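Local coordinates for protein Epf (Streptococcus pyogenes, PDB 4ES8) that is a cell-surface adhesin that attaches to cells through an N-terminal domain containing a carbohydrate-binding module, at residues G41-K46 against T141-K146; V53-P58 against K74-K79; P65-H70 against A86-T91; Q164-R169 against V189-V194. All coordinates share one frame; numbering follows the deposited sequence. Where two conformers were deposited one is given.

Interaction 1: G41-K46 against T141-K146; sequences GRFFSK and TDDSFK. With ACT (acetate ion), chain D.
F43 and F145 form a T-shaped aromatic pair: their centroids are 5.0 Å apart and the planes stand at 86°. The edge of F145 does the touching, with CE1 3.6 Å from CG of F43 and CD1 over the centre of the F43 face. A chi1 of 76° sets CG of F145 between its backbone N and carbonyl carbon and swings the ring onto F43; Y52 stacks on F145 as well. Polar atoms of D143 also approach the F43 ring. D143 O lies at the ring edge, near its plane, 3.6 Å from F43 CE2, and D143 OD2 is 3.6 Å from F43 CZ. That carboxylate oxygen accepts a hydrogen bond from N138 N, while OD1 takes a weak one from S144 N. Apart from the rings, R42 holds an acetate, probably from the crystallisation liquor, by two hydrogen bonds, NH1 to OXT 2.8 Å at a nearly straight 176° and NH2 to O 2.9 Å. CG2 of T141 approaches the same acetate. Strands 41-46 and 144-146 are both antiparallel partners of strand 51-54, so the phenylalanines pack within one antiparallel sheet, consistent with the beta-sandwich build of many carbohydrate-binding modules.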
loop_
_atom_site.group_PDB
_atom_site.type_symbol
_atom_site.label_atom_id
_atom_site.label_comp_id
_atom_site.label_asym_id
_atom_site.label_seq_id
_atom_site.Cartn_x
_atom_site.Cartn_y
_atom_site.Cartn_z
ATOM N N GLY A 41 -0.032 16.203 -3.152
ATOM C CA GLY A 41 -0.094 17.170 -2.061
ATOM C C GLY A 41 1.243 17.859 -1.867
ATOM O O GLY A 41 2.310 17.308 -2.183
ATOM N N ARG A 42 1.191 19.057 -1.301
ATOM C CA ARG A 42 2.358 19.903 -1.107
ATOM C C ARG A 42 2.119 20.647 0.206
ATOM O O ARG A 42 1.054 21.236 0.401
ATOM C CB ARG A 42 2.533 20.858 -2.313
ATOM C CG ARG A 42 1.194 21.437 -2.800
ATOM C CD ARG A 42 1.404 22.315 -4.023
ATOM N NE ARG A 42 0.163 22.406 -4.789
ATOM C CZ ARG A 42 -0.601 23.493 -4.849
ATOM N NH1 ARG A 42 -0.296 24.574 -4.126
ATOM N NH2 ARG A 42 -1.712 23.489 -5.580
ATOM N N PHE A 43 3.066 20.527 1.139
ATOM C CA PHE A 43 2.861 21.053 2.492
ATOM C C PHE A 43 4.126 21.644 3.053
ATOM O O PHE A 43 5.213 21.364 2.539
ATOM C CB PHE A 43 2.466 19.876 3.416
ATOM C CG PHE A 43 1.251 19.085 2.990
ATOM C CD1 PHE A 43 1.370 18.019 2.097
ATOM C CD2 PHE A 43 -0.016 19.424 3.455
ATOM C CE1 PHE A 43 0.244 17.285 1.695
ATOM C CE2 PHE A 43 -1.150 18.700 3.040
ATOM C CZ PHE A 43 -1.013 17.635 2.163
ATOM N N PHE A 44 4.011 22.386 4.177
ATOM C CA PHE A 44 5.205 22.891 4.821
ATOM C C PHE A 44 4.983 22.980 6.303
ATOM O O PHE A 44 3.841 22.929 6.784
ATOM C CB PHE A 44 5.634 24.268 4.255
ATOM C CG PHE A 44 4.673 25.366 4.650
ATOM C CD1 PHE A 44 3.488 25.563 3.943
ATOM C CD2 PHE A 44 4.973 26.229 5.693
ATOM C CE1 PHE A 44 2.590 26.587 4.309
ATOM C CE2 PHE A 44 4.076 27.256 6.066
ATOM C CZ PHE A 44 2.897 27.425 5.365
ATOM N N SER A 45 6.088 23.135 7.027
ATOM C CA SER A 45 6.062 23.298 8.472
ATOM C C SER A 45 7.132 24.272 8.917
ATOM O O SER A 45 8.322 23.942 8.881
ATOM C CB SER A 45 6.268 21.959 9.171
ATOM O OG SER A 45 6.240 22.136 10.584
ATOM N N LYS A 46 6.734 25.490 9.301
ATOM C CA LYS A 46 7.726 26.441 9.813
ATOM C C LYS A 46 8.208 25.941 11.167
ATOM O O LYS A 46 7.404 25.491 12.007
ATOM C CB LYS A 46 7.113 27.838 9.930
ATOM C CG LYS A 46 6.905 28.480 8.561
ATOM C CD LYS A 46 6.378 29.909 8.637
ATOM C CE LYS A 46 7.480 30.879 9.007
ATOM N NZ LYS A 46 8.582 30.867 7.979
ATOM N N THR A 141 -7.213 22.708 -0.696
ATOM C CA THR A 141 -6.114 23.625 -0.389
ATOM C C THR A 141 -5.984 23.882 1.119
ATOM O O THR A 141 -5.161 24.721 1.524
ATOM C CB THR A 141 -6.237 24.953 -1.145
ATOM O OG1 THR A 141 -7.499 25.535 -0.814
ATOM C CG2 THR A 141 -6.073 24.776 -2.653
ATOM N N ASP A 142 -6.762 23.165 1.954
ATOM C CA ASP A 142 -6.609 23.312 3.399
ATOM C C ASP A 142 -6.315 21.930 4.023
ATOM O O ASP A 142 -6.425 21.731 5.241
ATOM C CB ASP A 142 -7.805 24.034 4.053
ATOM C CG ASP A 142 -9.118 23.289 3.995
ATOM O OD1 ASP A 142 -9.248 22.370 3.150
ATOM O OD2 ASP A 142 -10.005 23.590 4.831
ATOM N N ASP A 143 -5.848 20.969 3.178
ATOM C CA ASP A 143 -5.437 19.685 3.719
ATOM C C ASP A 143 -4.257 19.903 4.663
ATOM O O ASP A 143 -3.524 20.893 4.544
ATOM C CB ASP A 143 -5.051 18.707 2.592
ATOM C CG ASP A 143 -5.008 17.240 3.001
ATOM O OD1 ASP A 143 -5.573 16.886 4.089
ATOM O OD2 ASP A 143 -4.408 16.433 2.250
ATOM N N SER A 144 -4.115 19.006 5.623
ATOM C CA SER A 144 -3.063 19.106 6.627
ATOM C C SER A 144 -2.746 17.729 7.140
ATOM O O SER A 144 -3.512 16.784 6.881
ATOM C CB SER A 144 -3.524 20.001 7.775
ATOM O OG SER A 144 -4.629 19.388 8.422
ATOM N N PHE A 145 -1.615 17.593 7.830
ATOM C CA PHE A 145 -1.267 16.309 8.417
ATOM C C PHE A 145 -0.196 16.487 9.464
ATOM O O PHE A 145 0.456 17.544 9.521
ATOM C CB PHE A 145 -0.764 15.273 7.360
ATOM C CG PHE A 145 0.646 15.470 6.857
ATOM C CD1 PHE A 145 0.913 16.331 5.787
ATOM C CD2 PHE A 145 1.708 14.753 7.406
ATOM C CE1 PHE A 145 2.222 16.521 5.329
ATOM C CE2 PHE A 145 3.022 14.943 6.946
ATOM C CZ PHE A 145 3.271 15.826 5.901
ATOM N N LYS A 146 -0.023 15.424 10.273
ATOM C CA LYS A 146 1.028 15.333 11.290
ATOM C C LYS A 146 1.874 14.122 10.981
ATOM O O LYS A 146 1.322 13.088 10.623
ATOM C CB LYS A 146 0.454 15.214 12.710
ATOM C CG LYS A 146 -0.238 16.469 13.246
ATOM C CD LYS A 146 -0.202 16.494 14.781
ATOM C CE LYS A 146 -1.134 15.511 15.453
ATOM N NZ LYS A 146 -0.709 15.217 16.848
HETATM C C ACT D . -3.027 26.749 -4.765
HETATM O O ACT D . -3.527 25.697 -5.218
HETATM O OXT ACT D . -1.958 26.856 -4.139
HETATM C CH3 ACT D . -3.738 28.093 -4.997
#

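Interaction 2: V53-P58 against K74-K79. With ACT (acetate ion), chain D.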
loop_
_atom_site.group_PDB
_atom_site.type_symbol
_atom_site.label_atom_id
_atom_site.label_comp_id
_atom_site.label_asym_id
_atom_site.label_seq_id
_atom_site.Cartn_x
_atom_site.Cartn_y
_atom_site.Cartn_z
ATOM N N VAL A 53 0.904 22.127 7.024
ATOM C CA VAL A 53 -0.240 22.718 6.359
ATOM C C VAL A 53 0.053 22.855 4.865
ATOM O O VAL A 53 1.198 22.701 4.437
ATOM C CB VAL A 53 -0.641 24.086 6.958
ATOM C CG1 VAL A 53 -0.958 23.970 8.447
ATOM C CG2 VAL A 53 0.437 25.137 6.684
ATOM N N PHE A 54 -0.978 23.135 4.075
ATOM C CA PHE A 54 -0.867 23.148 2.624
ATOM C C PHE A 54 0.015 24.296 2.131
ATOM O O PHE A 54 -0.084 25.423 2.624
ATOM C CB PHE A 54 -2.273 23.196 2.004
ATOM C CG PHE A 54 -2.294 22.943 0.518
ATOM C CD1 PHE A 54 -2.237 21.652 0.019
ATOM C CD2 PHE A 54 -2.438 23.999 -0.384
ATOM C CE1 PHE A 54 -2.284 21.413 -1.362
ATOM C CE2 PHE A 54 -2.517 23.762 -1.759
ATOM C CZ PHE A 54 -2.434 22.470 -2.241
ATOM N N HIS A 55 0.897 23.992 1.153
ATOM C CA HIS A 55 1.877 24.912 0.585
ATOM C C HIS A 55 1.285 25.586 -0.641
ATOM O O HIS A 55 1.389 25.091 -1.773
ATOM C CB HIS A 55 3.144 24.112 0.225
ATOM C CG HIS A 55 4.305 24.867 -0.365
ATOM N ND1 HIS A 55 4.240 25.461 -1.629
ATOM C CD2 HIS A 55 5.562 25.020 0.118
ATOM C CE1 HIS A 55 5.447 25.971 -1.849
ATOM N NE2 HIS A 55 6.281 25.725 -0.840
ATOM N N LEU A 56 0.646 26.744 -0.413
ATOM C CA LEU A 56 0.010 27.474 -1.511
ATOM C C LEU A 56 1.023 27.998 -2.517
ATOM O O LEU A 56 2.164 28.300 -2.157
ATOM C CB LEU A 56 -0.831 28.638 -0.981
ATOM C CG LEU A 56 -1.898 28.286 0.042
ATOM C CD1 LEU A 56 -2.314 29.519 0.818
ATOM C CD2 LEU A 56 -3.107 27.608 -0.610
ATOM N N ILE A 57 0.613 28.058 -3.786
ATOM C CA ILE A 57 1.431 28.616 -4.856
ATOM C C ILE A 57 0.506 29.631 -5.572
ATOM O O ILE A 57 -0.710 29.588 -5.325
ATOM C CB ILE A 57 2.053 27.556 -5.786
ATOM C CG1 ILE A 57 0.949 26.785 -6.547
ATOM C CG2 ILE A 57 2.975 26.618 -4.958
ATOM C CD1 ILE A 57 1.417 25.652 -7.471
ATOM N N PRO A 58 1.028 30.534 -6.426
ATOM C CA PRO A 58 0.135 31.532 -7.053
ATOM C C PRO A 58 -0.963 30.837 -7.850
ATOM O O PRO A 58 -0.689 29.941 -8.648
ATOM C CB PRO A 58 1.094 32.355 -7.925
ATOM C CG PRO A 58 2.416 32.239 -7.216
ATOM C CD PRO A 58 2.436 30.779 -6.808
ATOM N N LYS A 74 7.732 33.042 -0.859
ATOM C CA LYS A 74 8.823 32.657 -1.780
ATOM C C LYS A 74 10.085 32.111 -1.047
ATOM O O LYS A 74 11.220 32.274 -1.544
ATOM C CB LYS A 74 9.234 33.856 -2.698
ATOM C CG LYS A 74 8.069 34.538 -3.407
ATOM C CD LYS A 74 8.570 35.614 -4.370
ATOM C CE LYS A 74 7.760 36.877 -4.288
ATOM N NZ LYS A 74 8.279 37.913 -5.227
ATOM N N ASP A 75 9.892 31.412 0.085
ATOM C CA ASP A 75 10.997 30.785 0.824
ATOM C C ASP A 75 11.344 29.442 0.174
ATOM O O ASP A 75 12.522 29.132 -0.017
ATOM C CB ASP A 75 10.673 30.607 2.320
ATOM C CG ASP A 75 9.288 30.077 2.658
ATOM O OD1 ASP A 75 8.513 29.768 1.710
ATOM O OD2 ASP A 75 8.975 29.967 3.864
ATOM N N SER A 76 10.324 28.682 -0.230
ATOM C CA SER A 76 10.524 27.429 -0.929
ATOM C C SER A 76 9.849 27.509 -2.282
ATOM O O SER A 76 8.887 28.277 -2.463
ATOM C CB SER A 76 9.983 26.249 -0.113
ATOM O OG SER A 76 8.663 26.516 0.359
ATOM N N TYR A 77 10.400 26.779 -3.256
ATOM C CA TYR A 77 9.797 26.565 -4.558
ATOM C C TYR A 77 9.621 25.083 -4.704
ATOM O O TYR A 77 10.390 24.315 -4.116
ATOM C CB TYR A 77 10.694 27.109 -5.706
ATOM C CG TYR A 77 10.703 28.619 -5.834
ATOM C CD1 TYR A 77 11.224 29.426 -4.821
ATOM C CD2 TYR A 77 10.253 29.238 -6.996
ATOM C CE1 TYR A 77 11.236 30.823 -4.942
ATOM C CE2 TYR A 77 10.280 30.628 -7.136
ATOM C CZ TYR A 77 10.771 31.412 -6.107
ATOM O OH TYR A 77 10.763 32.790 -6.246
ATOM N N ILE A 78 8.645 24.665 -5.505
ATOM C CA ILE A 78 8.365 23.241 -5.723
ATOM C C ILE A 78 8.219 22.979 -7.217
ATOM O O ILE A 78 7.835 23.885 -7.972
ATOM C CB ILE A 78 7.115 22.815 -4.931
ATOM C CG1 ILE A 78 5.859 23.629 -5.352
ATOM C CG2 ILE A 78 7.413 22.906 -3.397
ATOM C CD1 ILE A 78 4.566 23.172 -4.605
ATOM N N LYS A 79 8.502 21.741 -7.648
ATOM C CA LYS A 79 8.448 21.424 -9.083
ATOM C C LYS A 79 8.015 19.999 -9.276
ATOM O O LYS A 79 8.507 19.094 -8.580
ATOM C CB LYS A 79 9.821 21.657 -9.748
ATOM C CG LYS A 79 9.876 21.379 -11.253
ATOM C CD LYS A 79 11.250 21.783 -11.877
ATOM C CE LYS A 79 12.449 21.016 -11.338
ATOM N NZ LYS A 79 12.420 19.566 -11.694
HETATM C C ACT D . -3.027 26.749 -4.765
HETATM O O ACT D . -3.527 25.697 -5.218
HETATM O OXT ACT D . -1.958 26.856 -4.139
HETATM C CH3 ACT D . -3.738 28.093 -4.997
#
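H55 meets S76 and I78, and its side chain starts with CB directed at segment 74-79. A chi1 of -179° sets CG anti to the backbone N, which carries the ring toward S76 and I78. H55 ND1 is 3.8 Å from CD1 of I78; the contact buries this nitrogen, and the model gives it no polar partner. H55 CE1 comes 4.0 Å from CG2 of I78, and the same methyl sits over the ring face in a CH-pi contact, 4.2 Å from the H55 centroid and 23° off the normal. H55 CD2 passes 3.5 Å from OG of S76. Strand 53-54 and strand 76-79 belong to different antiparallel sheets of the domain, so the imidazole spans between them. At the tip H55 NE2 shares a hydrogen bond of 2.8 Å with S76 OG, at 146°; either group could be the donor. Y97 OH is a second partner of OG, and H70 stacks on the imidazole. Behind S76, its backbone N is bonded to D75 OD1 at 2.9 Å, from above the carboxylate plane. I57 adds an apolar touch, CG2 to I78 CD1 at 3.8 Å, while its N donates to OXT of a bound acetate, probably from the crystallisation liquor, at 2.9 Å.

Interaction 3: P65-H70 against A86-T91. With ACT (acetate ion), chain E.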
loop_
_atom_site.group_PDB
_atom_site.type_symbol
_atom_site.label_atom_id
_atom_site.label_comp_id
_atom_site.label_asym_id
_atom_site.label_seq_id
_atom_site.Cartn_x
_atom_site.Cartn_y
_atom_site.Cartn_z
ATOM N N PRO A 65 4.431 24.436 -15.897
ATOM C CA PRO A 65 5.636 23.637 -15.637
ATOM C C PRO A 65 6.748 24.488 -15.042
ATOM O O PRO A 65 6.814 25.710 -15.256
ATOM C CB PRO A 65 6.044 23.103 -17.027
ATOM C CG PRO A 65 4.978 23.501 -17.960
ATOM C CD PRO A 65 4.212 24.634 -17.347
ATOM N N GLY A 66 7.624 23.831 -14.300
ATOM C CA GLY A 66 8.772 24.483 -13.678
ATOM C C GLY A 66 8.609 24.775 -12.196
ATOM O O GLY A 66 7.635 24.347 -11.569
ATOM N N TRP A 67 9.568 25.502 -11.638
ATOM C CA TRP A 67 9.585 25.850 -10.220
ATOM C C TRP A 67 8.474 26.833 -9.878
ATOM O O TRP A 67 8.351 27.874 -10.527
ATOM C CB TRP A 67 10.920 26.459 -9.808
ATOM C CG TRP A 67 12.054 25.486 -9.838
ATOM C CD1 TRP A 67 13.032 25.383 -10.791
ATOM C CD2 TRP A 67 12.319 24.462 -8.873
ATOM N NE1 TRP A 67 13.911 24.376 -10.453
ATOM C CE2 TRP A 67 13.487 23.783 -9.290
ATOM C CE3 TRP A 67 11.691 24.063 -7.676
ATOM C CZ2 TRP A 67 14.023 22.707 -8.574
ATOM C CZ3 TRP A 67 12.205 22.982 -6.985
ATOM C CH2 TRP A 67 13.376 22.334 -7.414
ATOM N N ARG A 68 7.696 26.494 -8.857
ATOM C CA ARG A 68 6.558 27.302 -8.389
ATOM C C ARG A 68 6.828 27.843 -6.989
ATOM O O ARG A 68 7.075 27.059 -6.057
ATOM C CB ARG A 68 5.255 26.458 -8.376
ATOM C CG ARG A 68 4.902 25.764 -9.699
ATOM C CD ARG A 68 4.021 26.609 -10.637
ATOM N NE ARG A 68 4.662 27.866 -11.049
ATOM C CZ ARG A 68 5.449 27.999 -12.112
ATOM N NH1 ARG A 68 5.739 26.946 -12.869
ATOM N NH2 ARG A 68 5.956 29.187 -12.424
ATOM N N GLU A 69 6.750 29.157 -6.825
ATOM C CA GLU A 69 7.035 29.785 -5.531
ATOM C C GLU A 69 5.964 29.506 -4.474
ATOM O O GLU A 69 4.760 29.446 -4.789
ATOM C CB GLU A 69 7.190 31.320 -5.660
ATOM C CG GLU A 69 5.919 32.083 -6.036
ATOM C CD GLU A 69 6.140 33.368 -6.816
ATOM O OE1 GLU A 69 6.889 33.355 -7.820
ATOM O OE2 GLU A 69 5.571 34.399 -6.406
ATOM N N HIS A 70 6.410 29.403 -3.213
ATOM C CA HIS A 70 5.486 29.404 -2.067
ATOM C C HIS A 70 4.791 30.778 -2.113
ATOM O O HIS A 70 5.487 31.811 -2.125
ATOM C CB HIS A 70 6.273 29.225 -0.753
ATOM C CG HIS A 70 5.421 28.898 0.434
ATOM N ND1 HIS A 70 5.964 28.813 1.706
ATOM C CD2 HIS A 70 4.082 28.681 0.511
ATOM C CE1 HIS A 70 4.951 28.505 2.506
ATOM N NE2 HIS A 70 3.812 28.388 1.830
ATOM N N ALA A 86 10.046 17.753 -6.637
ATOM C CA ALA A 86 11.223 18.357 -6.026
ATOM C C ALA A 86 10.914 19.615 -5.248
ATOM O O ALA A 86 9.938 20.314 -5.554
ATOM C CB ALA A 86 12.230 18.704 -7.131
ATOM N N ALA A 87 11.788 19.902 -4.257
ATOM C CA ALA A 87 11.718 21.127 -3.459
ATOM C C ALA A 87 13.018 21.886 -3.565
ATOM O O ALA A 87 14.091 21.273 -3.700
ATOM C CB ALA A 87 11.439 20.799 -1.997
ATOM N N ARG A 88 12.920 23.214 -3.491
ATOM C CA ARG A 88 14.059 24.126 -3.508
ATOM C C ARG A 88 13.913 25.044 -2.323
ATOM O O ARG A 88 12.847 25.653 -2.154
ATOM C CB ARG A 88 14.122 24.931 -4.815
ATOM C CG ARG A 88 15.087 26.122 -4.740
ATOM C CD ARG A 88 15.324 26.755 -6.102
ATOM N NE ARG A 88 16.054 25.845 -6.968
ATOM C CZ ARG A 88 16.209 26.028 -8.274
ATOM N NH1 ARG A 88 15.756 27.138 -8.856
ATOM N NH2 ARG A 88 16.854 25.131 -9.001
ATOM N N TYR A 89 14.945 25.122 -1.487
ATOM C CA TYR A 89 14.974 26.043 -0.331
ATOM C C TYR A 89 15.822 27.267 -0.703
ATOM O O TYR A 89 16.959 27.118 -1.177
ATOM C CB TYR A 89 15.542 25.359 0.915
ATOM C CG TYR A 89 14.714 24.190 1.378
ATOM C CD1 TYR A 89 14.897 22.918 0.834
ATOM C CD2 TYR A 89 13.710 24.356 2.332
ATOM C CE1 TYR A 89 14.117 21.835 1.243
ATOM C CE2 TYR A 89 12.938 23.281 2.757
ATOM C CZ TYR A 89 13.146 22.023 2.211
ATOM O OH TYR A 89 12.383 20.963 2.631
ATOM N N LYS A 90 15.250 28.465 -0.560
ATOM C CA LYS A 90 15.940 29.707 -0.909
ATOM C C LYS A 90 16.657 30.287 0.291
ATOM O O LYS A 90 16.335 29.962 1.426
ATOM C CB LYS A 90 14.932 30.750 -1.466
ATOM C CG LYS A 90 14.056 30.234 -2.618
ATOM C CD LYS A 90 14.827 30.044 -3.918
ATOM C CE LYS A 90 15.234 31.369 -4.545
ATOM N NZ LYS A 90 15.980 31.168 -5.834
ATOM N N THR A 91 17.580 31.241 0.051
ATOM C CA THR A 91 18.310 31.880 1.138
ATOM C C THR A 91 17.375 32.658 2.088
ATOM O O THR A 91 17.762 32.892 3.229
ATOM C CB THR A 91 19.407 32.833 0.601
ATOM O OG1 THR A 91 18.790 33.864 -0.153
ATOM C CG2 THR A 91 20.437 32.127 -0.252
HETATM C C ACT E . 13.793 30.293 -8.593
HETATM O O ACT E . 13.491 31.501 -8.473
HETATM O OXT ACT E . 14.714 29.788 -7.909
HETATM C CH3 ACT E . 13.104 29.508 -9.699
#
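W67 and R88 stack: the guanidinium lies over the five-membered ring of the indole, with centres 3.9 Å apart and planes at 29°, a cation-pi contact. NE1 of W67 and NH2 of R88 are 3.4 Å apart, but both are donors, so the approach belongs to the stack and is not a hydrogen bond. The base of the arginine is used too, since its CB sits 3.9 Å from the centroid of the six-membered ring in a CH-pi contact. A bend at chi3 (-68°) folds the end of the chain back across the indole. Beside it, CB of A86 touches W67 CH2 at 3.8 Å. In the seven-stranded antiparallel sheet, strand 76-80 separates strands 68-69 and 84-89, and W67, in the segment carrying the outermost strand 68-69, reaches over that middle strand, where K79 makes a further cation-pi contact with it. The next shell orients R88: NE forms a salt bridge with D203, and NH1 donates to OXT of an acetate at 3.0 Å. K90 NZ binds the same OXT at 2.8 Å and also pairs with D201. The acetate methyl rests 3.8 Å from W67 CB; the ion probably comes from the crystallisation liquor.

Interaction 4: Q164-R169 against V189-V194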
loop_
_atom_site.group_PDB
_atom_site.type_symbol
_atom_site.label_atom_id
_atom_site.label_comp_id
_atom_site.label_asym_id
_atom_site.label_seq_id
_atom_site.Cartn_x
_atom_site.Cartn_y
_atom_site.Cartn_z
ATOM N N GLN A 164 13.778 5.665 9.608
ATOM C CA GLN A 164 12.904 6.826 9.442
ATOM C C GLN A 164 13.413 7.942 10.381
ATOM O O GLN A 164 14.302 7.730 11.207
ATOM C CB GLN A 164 11.439 6.471 9.721
ATOM C CG GLN A 164 10.872 5.594 8.628
ATOM C CD GLN A 164 9.462 5.203 8.946
ATOM O OE1 GLN A 164 9.227 4.367 9.831
ATOM N NE2 GLN A 164 8.504 5.813 8.239
ATOM N N GLY A 165 12.858 9.128 10.214
ATOM C CA GLY A 165 13.327 10.326 10.889
ATOM C C GLY A 165 14.208 11.083 9.911
ATOM O O GLY A 165 14.747 10.490 8.964
ATOM N N PHE A 166 14.352 12.391 10.118
ATOM C CA PHE A 166 15.161 13.196 9.203
ATOM C C PHE A 166 16.627 12.863 9.337
ATOM O O PHE A 166 17.210 12.991 10.424
ATOM C CB PHE A 166 14.955 14.697 9.442
ATOM C CG PHE A 166 13.612 15.188 8.964
ATOM C CD1 PHE A 166 13.418 15.541 7.634
ATOM C CD2 PHE A 166 12.532 15.260 9.836
ATOM C CE1 PHE A 166 12.168 15.968 7.187
ATOM C CE2 PHE A 166 11.286 15.725 9.393
ATOM C CZ PHE A 166 11.111 16.058 8.063
ATOM N N LYS A 167 17.229 12.479 8.216
ATOM C CA LYS A 167 18.634 12.078 8.159
ATOM C C LYS A 167 19.225 12.419 6.817
ATOM O O LYS A 167 18.502 12.581 5.833
ATOM C CB LYS A 167 18.736 10.525 8.318
ATOM C CG LYS A 167 18.258 9.954 9.646
ATOM C CD LYS A 167 18.770 8.554 9.848
ATOM C CE LYS A 167 18.689 8.178 11.315
ATOM N NZ LYS A 167 19.846 7.330 11.741
ATOM N N GLN A 168 20.564 12.452 6.746
ATOM C CA GLN A 168 21.227 12.459 5.455
ATOM C C GLN A 168 21.073 11.035 4.886
ATOM O O GLN A 168 21.109 10.064 5.662
ATOM C CB GLN A 168 22.723 12.807 5.616
ATOM C CG GLN A 168 22.975 14.249 5.997
ATOM C CD GLN A 168 24.444 14.553 5.790
ATOM O OE1 GLN A 168 25.323 13.934 6.392
ATOM N NE2 GLN A 168 24.739 15.465 4.885
ATOM N N ARG A 169 20.849 10.887 3.579
ATOM C CA ARG A 169 20.677 9.570 2.986
ATOM C C ARG A 169 21.511 9.427 1.735
ATOM O O ARG A 169 21.760 10.426 1.045
ATOM C CB ARG A 169 19.183 9.323 2.617
ATOM C CG ARG A 169 18.249 9.419 3.820
ATOM C CD ARG A 169 16.794 9.130 3.480
ATOM N NE ARG A 169 16.008 9.424 4.681
ATOM C CZ ARG A 169 15.779 8.556 5.664
ATOM N NH1 ARG A 169 16.100 7.269 5.515
ATOM N NH2 ARG A 169 15.152 8.944 6.766
ATOM N N VAL A 189 4.716 9.890 1.910
ATOM C CA VAL A 189 5.073 11.244 2.324
ATOM C C VAL A 189 6.574 11.426 2.172
ATOM O O VAL A 189 7.358 10.686 2.775
ATOM C CB VAL A 189 4.610 11.580 3.768
ATOM C CG1 VAL A 189 4.647 13.102 3.979
ATOM C CG2 VAL A 189 3.200 11.051 4.010
ATOM N N LEU A 190 6.957 12.384 1.326
ATOM C CA LEU A 190 8.375 12.659 1.020
ATOM C C LEU A 190 8.751 13.961 1.698
ATOM O O LEU A 190 8.324 15.037 1.243
ATOM C CB LEU A 190 8.563 12.756 -0.493
ATOM C CG LEU A 190 8.271 11.440 -1.234
ATOM C CD1 LEU A 190 8.112 11.690 -2.706
ATOM C CD2 LEU A 190 9.363 10.392 -0.976
ATOM N N LEU A 191 9.461 13.873 2.835
ATOM C CA LEU A 191 9.762 15.048 3.638
ATOM C C LEU A 191 11.196 15.455 3.562
ATOM O O LEU A 191 12.090 14.608 3.533
ATOM C CB LEU A 191 9.406 14.820 5.134
ATOM C CG LEU A 191 7.997 14.281 5.404
ATOM C CD1 LEU A 191 8.035 12.781 5.636
ATOM C CD2 LEU A 191 7.385 14.959 6.625
ATOM N N SER A 192 11.425 16.775 3.569
ATOM C CA SER A 192 12.801 17.283 3.635
ATOM C C SER A 192 12.828 18.500 4.525
ATOM O O SER A 192 11.782 19.094 4.811
ATOM C CB SER A 192 13.347 17.600 2.243
ATOM O OG SER A 192 12.575 18.565 1.549
ATOM N N LYS A 193 14.022 18.868 4.994
ATOM C CA LYS A 193 14.112 20.049 5.822
ATOM C C LYS A 193 15.501 20.636 5.790
ATOM O O LYS A 193 16.465 19.951 5.431
ATOM C CB LYS A 193 13.661 19.753 7.262
ATOM C CG LYS A 193 14.670 19.049 8.133
ATOM C CD LYS A 193 14.216 19.126 9.602
ATOM C CE LYS A 193 14.937 18.183 10.513
ATOM N NZ LYS A 193 14.346 18.204 11.880
ATOM N N VAL A 194 15.580 21.919 6.177
ATOM C CA VAL A 194 16.845 22.618 6.403
ATOM C C VAL A 194 16.864 22.998 7.876
ATOM O O VAL A 194 15.829 23.410 8.413
ATOM C CB VAL A 194 17.072 23.839 5.461
ATOM C CG1 VAL A 194 17.276 23.366 4.022
ATOM C CG2 VAL A 194 15.944 24.875 5.531
#
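F166 carries the contact of segment 164-169 with L191 and K193. Before it, Q164 ties the loop down through NE2, bonded to Y131 O and E150 OE2. G165 follows with a positive phi of 99°, a conformation in which a CB would press against the carbonyl O of Q164. F166 then points at strand 189-194; chi1 of -72° sets CG anti to the carbonyl carbon and brings the ring under K193, with its CZ/CE1 end against L191. L191 CB is 3.6 Å from both F166 CZ and F166 CE1, and F166 CE1 is also 3.7 Å from the carbonyl carbon of S192. The extended methylenes of K193 run over one face: CD stands 4.1 Å from the ring centroid, 13° off the normal, and CE is 3.6 Å from CG of F166. K193 NZ continues onward, 4.0 Å from F166 CD2, to a long, weak ion pair with E195. Farther on, K167 forms a salt bridge with E163, and R169 one with E162. The loop, which joins strands 154-159 and 172-180, thus lies against strand 186-194, itself flanked in its sheet by strands 97-105 and 127-135, with S98 and I147 also touching F166.

How the interactions relate
Interactions 1 and 2 are buried, whereas 3 and 4 are only partly so, and their chemistry differs. In 1 aromatic rings meet inside one sheet, and 2 joins the sheet of strand 51-54 to that of strand 76-80 through a histidine-serine bond; both partly exposed contacts instead lay a basic side chain over an aromatic face, by its guanidinium in 3 and by its methylenes in 4. Strands 41-46 and 51-54 link 1 to 2, which share an acetate, while strands 68-69 and 76-80 pair 2 with 3, their segments alternating along the chain. Interaction 4 reaches the sheet of 1, where F145 CZ packs on V189 CG1 (3.6 Å), and a probable hydrogen bond between Y89 OH and S192 OG (2.6 Å) connects it to 3.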